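Local coordinates for solute Binding Protein, BlMnBP1 in complex with mannotriose (Bifidobacterium, PDB 6FUV) that probably captures manno-oligosaccharides such as mannotriose outside the cell and delivers them to an ABC transporter for uptake, at residues A[203-206]-A[207-211]. Numbering follows the deposited sequence.
Sequences NQIM and PHDKT
Pro207 sets its ring snugly against Met206, CD 3.5 Å from Met206 CB, where the chain leaves helix 201-205, a worked example of a proline at a helix exit. Its CG packs 3.3 Å from the carbonyl oxygen of Asn203, and the proline nitrogen has no hydrogen to offer. Beyond it, Leu375 and Ile379 of helix 375-383 pack against the ring. Hydrogen bonding carries on with shorter loops: His208 N donates to Ile205 O at 2.8 Å, and Asp209 N reaches Met206 O at 3.3 Å, both donors lying well above the carbonyl planes. Met206 O also accepts from Trp420 NE1. The imidazole of His208 presents its CD2 edge to Gln204 O, 3.1 Å away and in the ring plane, while NE2 is hydrogen-bonded to Glu372 OE1. Asp209 rests CB 3.3 Å from Ile205 O; with CG anti to the backbone N (chi1 179°), its OD1 is met from above the carboxylate plane by Thr211 N at 2.8 Å, an Asx turn. Replacing Pro207 with an alanine would probably open a gap against Leu375 and Ile379 and let the backbone turn more freely. The chemistry implies a tight 3-10-like exit from helix 201-205.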
ATOM      1  N   ASN A 203      -9.126   6.741  11.658  1.00 16.10           N
ATOM      2  CA  ASN A 203      -8.563   7.936  12.262  1.00 15.68           C
ATOM      3  C   ASN A 203      -9.460   8.574  13.320  1.00 23.28           C
ATOM      4  O   ASN A 203      -8.988   9.446  14.059  1.00 12.22           O
ATOM      5  CB  ASN A 203      -8.243   8.948  11.160  1.00 18.10           C
ATOM      6  CG  ASN A 203      -7.103   8.480  10.228  1.00 25.86           C
ATOM      7  OD1 ASN A 203      -6.102   7.890  10.679  1.00 25.40           O
ATOM      8  ND2 ASN A 203      -7.267   8.712   8.932  1.00 21.19           N
ATOM      9  N   GLN A 204     -10.704   8.120  13.472  1.00 12.86           N
ATOM     10  CA  GLN A 204     -11.616   8.736  14.426  1.00 19.82           C
ATOM     11  C   GLN A 204     -12.183   7.781  15.454  1.00 17.81           C
ATOM     12  O   GLN A 204     -12.417   8.202  16.548  1.00 25.92           O
ATOM     13  CB  GLN A 204     -12.779   9.400  13.698  1.00 15.95           C
ATOM     14  CG  GLN A 204     -12.374  10.533  12.746  1.00 24.63           C
ATOM     15  CD  GLN A 204     -13.570  11.290  12.214  1.00 23.65           C
ATOM     16  OE1 GLN A 204     -14.636  11.283  12.809  1.00 29.17           O
ATOM     17  NE2 GLN A 204     -13.386  11.965  11.111  1.00 37.16           N
ATOM     18  N   ILE A 205     -12.364   6.511  15.141  1.00 19.75           N
ATOM     19  CA  ILE A 205     -12.865   5.551  16.101  1.00 13.08           C
ATOM     20  C   ILE A 205     -11.720   4.868  16.828  1.00 20.07           C
ATOM     21  O   ILE A 205     -11.717   4.790  18.057  1.00 20.97           O
ATOM     22  CB  ILE A 205     -13.773   4.518  15.409  1.00 16.03           C
ATOM     23  CG1 ILE A 205     -14.965   5.203  14.768  1.00 20.11           C
ATOM     24  CG2 ILE A 205     -14.177   3.482  16.435  1.00 12.83           C
ATOM     25  CD1 ILE A 205     -16.063   4.289  14.361  1.00 27.75           C
ATOM     26  N   MET A 206     -10.770   4.304  16.084  1.00 13.79           N
ATOM     27  CA  MET A 206      -9.663   3.565  16.694  1.00 17.29           C
ATOM     28  C   MET A 206      -8.910   4.355  17.756  1.00 13.99           C
ATOM     29  O   MET A 206      -8.646   3.802  18.833  1.00 18.99           O
ATOM     30  CB  MET A 206      -8.716   3.092  15.587  1.00 19.77           C
ATOM     31  CG  MET A 206      -9.191   1.860  14.839  1.00 20.01           C
ATOM     32  SD  MET A 206      -7.951   1.063  13.847  1.00 21.37           S
ATOM     33  CE  MET A 206      -6.683   0.674  15.027  1.00 18.97           C
ATOM     34  N   PRO A 207      -8.555   5.628  17.559  1.00 15.29           N
ATOM     35  CA  PRO A 207      -7.892   6.366  18.646  1.00 19.24           C
ATOM     36  C   PRO A 207      -8.801   6.658  19.845  1.00 16.56           C
ATOM     37  O   PRO A 207      -8.335   7.188  20.849  1.00 19.96           O
ATOM     38  CB  PRO A 207      -7.423   7.638  17.941  1.00 17.36           C
ATOM     39  CG  PRO A 207      -8.464   7.854  16.854  1.00 22.68           C
ATOM     40  CD  PRO A 207      -8.793   6.462  16.367  1.00 19.67           C
ATOM     41  N   HIS A 208     -10.066   6.272  19.818  1.00 17.89           N
ATOM     42  CA  HIS A 208     -10.977   6.484  20.942  1.00 22.20           C
ATOM     43  C   HIS A 208     -11.619   5.171  21.390  1.00 23.13           C
ATOM     44  O   HIS A 208     -12.724   5.147  21.917  1.00 22.77           O
ATOM     45  CB  HIS A 208     -12.077   7.474  20.586  1.00 20.15           C
ATOM     46  CG  HIS A 208     -11.597   8.848  20.305  1.00 23.44           C
ATOM     47  ND1 HIS A 208     -11.258   9.734  21.300  1.00 27.37           N
ATOM     48  CD2 HIS A 208     -11.469   9.519  19.143  1.00 29.93           C
ATOM     49  CE1 HIS A 208     -10.936  10.892  20.762  1.00 27.15           C
ATOM     50  NE2 HIS A 208     -11.029  10.782  19.449  1.00 31.20           N
ATOM     51  N   ASP A 209     -10.941   4.061  21.138  1.00 15.04           N
ATOM     52  CA  ASP A 209     -11.478   2.719  21.317  1.00 22.72           C
ATOM     53  C   ASP A 209     -10.375   1.865  21.926  1.00 18.97           C
ATOM     54  O   ASP A 209      -9.260   1.813  21.412  1.00 16.10           O
ATOM     55  CB  ASP A 209     -11.952   2.166  19.974  1.00 24.08           C
ATOM     56  CG  ASP A 209     -12.499   0.784  20.067  1.00 24.33           C
ATOM     57  OD1 ASP A 209     -12.535   0.211  21.197  1.00 22.50           O
ATOM     58  OD2 ASP A 209     -12.880   0.272  18.983  1.00 20.74           O
ATOM     59  N   LYS A 210     -10.662   1.289  23.081  1.00 21.93           N
ATOM     60  CA  LYS A 210      -9.682   0.473  23.789  1.00 26.29           C
ATOM     61  C   LYS A 210      -9.561  -0.936  23.225  1.00 27.59           C
ATOM     62  O   LYS A 210      -8.567  -1.625  23.513  1.00 27.58           O
ATOM     63  CB  LYS A 210     -10.047   0.359  25.283  1.00 24.90           C
ATOM     64  CG  LYS A 210      -9.956   1.629  26.067  1.00 24.13           C
ATOM     65  CD  LYS A 210     -10.093   1.346  27.537  1.00 26.49           C
ATOM     66  CE  LYS A 210      -8.804   1.595  28.270  1.00 35.11           C
ATOM     67  NZ  LYS A 210      -8.835   1.107  29.683  1.00 45.30           N
ATOM     68  N   THR A 211     -10.531  -1.369  22.424  1.00 19.70           N
ATOM     69  CA  THR A 211     -10.530  -2.738  21.998  1.00 22.41           C
ATOM     70  C   THR A 211     -10.908  -2.855  20.531  1.00 25.26           C
ATOM     71  O   THR A 211     -11.773  -3.683  20.195  1.00 13.90           O
ATOM     72  CB  THR A 211     -11.532  -3.562  22.824  1.00 23.15           C
ATOM     73  OG1 THR A 211     -12.868  -3.076  22.638  1.00 18.81           O
ATOM     74  CG2 THR A 211     -11.169  -3.511  24.271  1.00 27.58           C
TER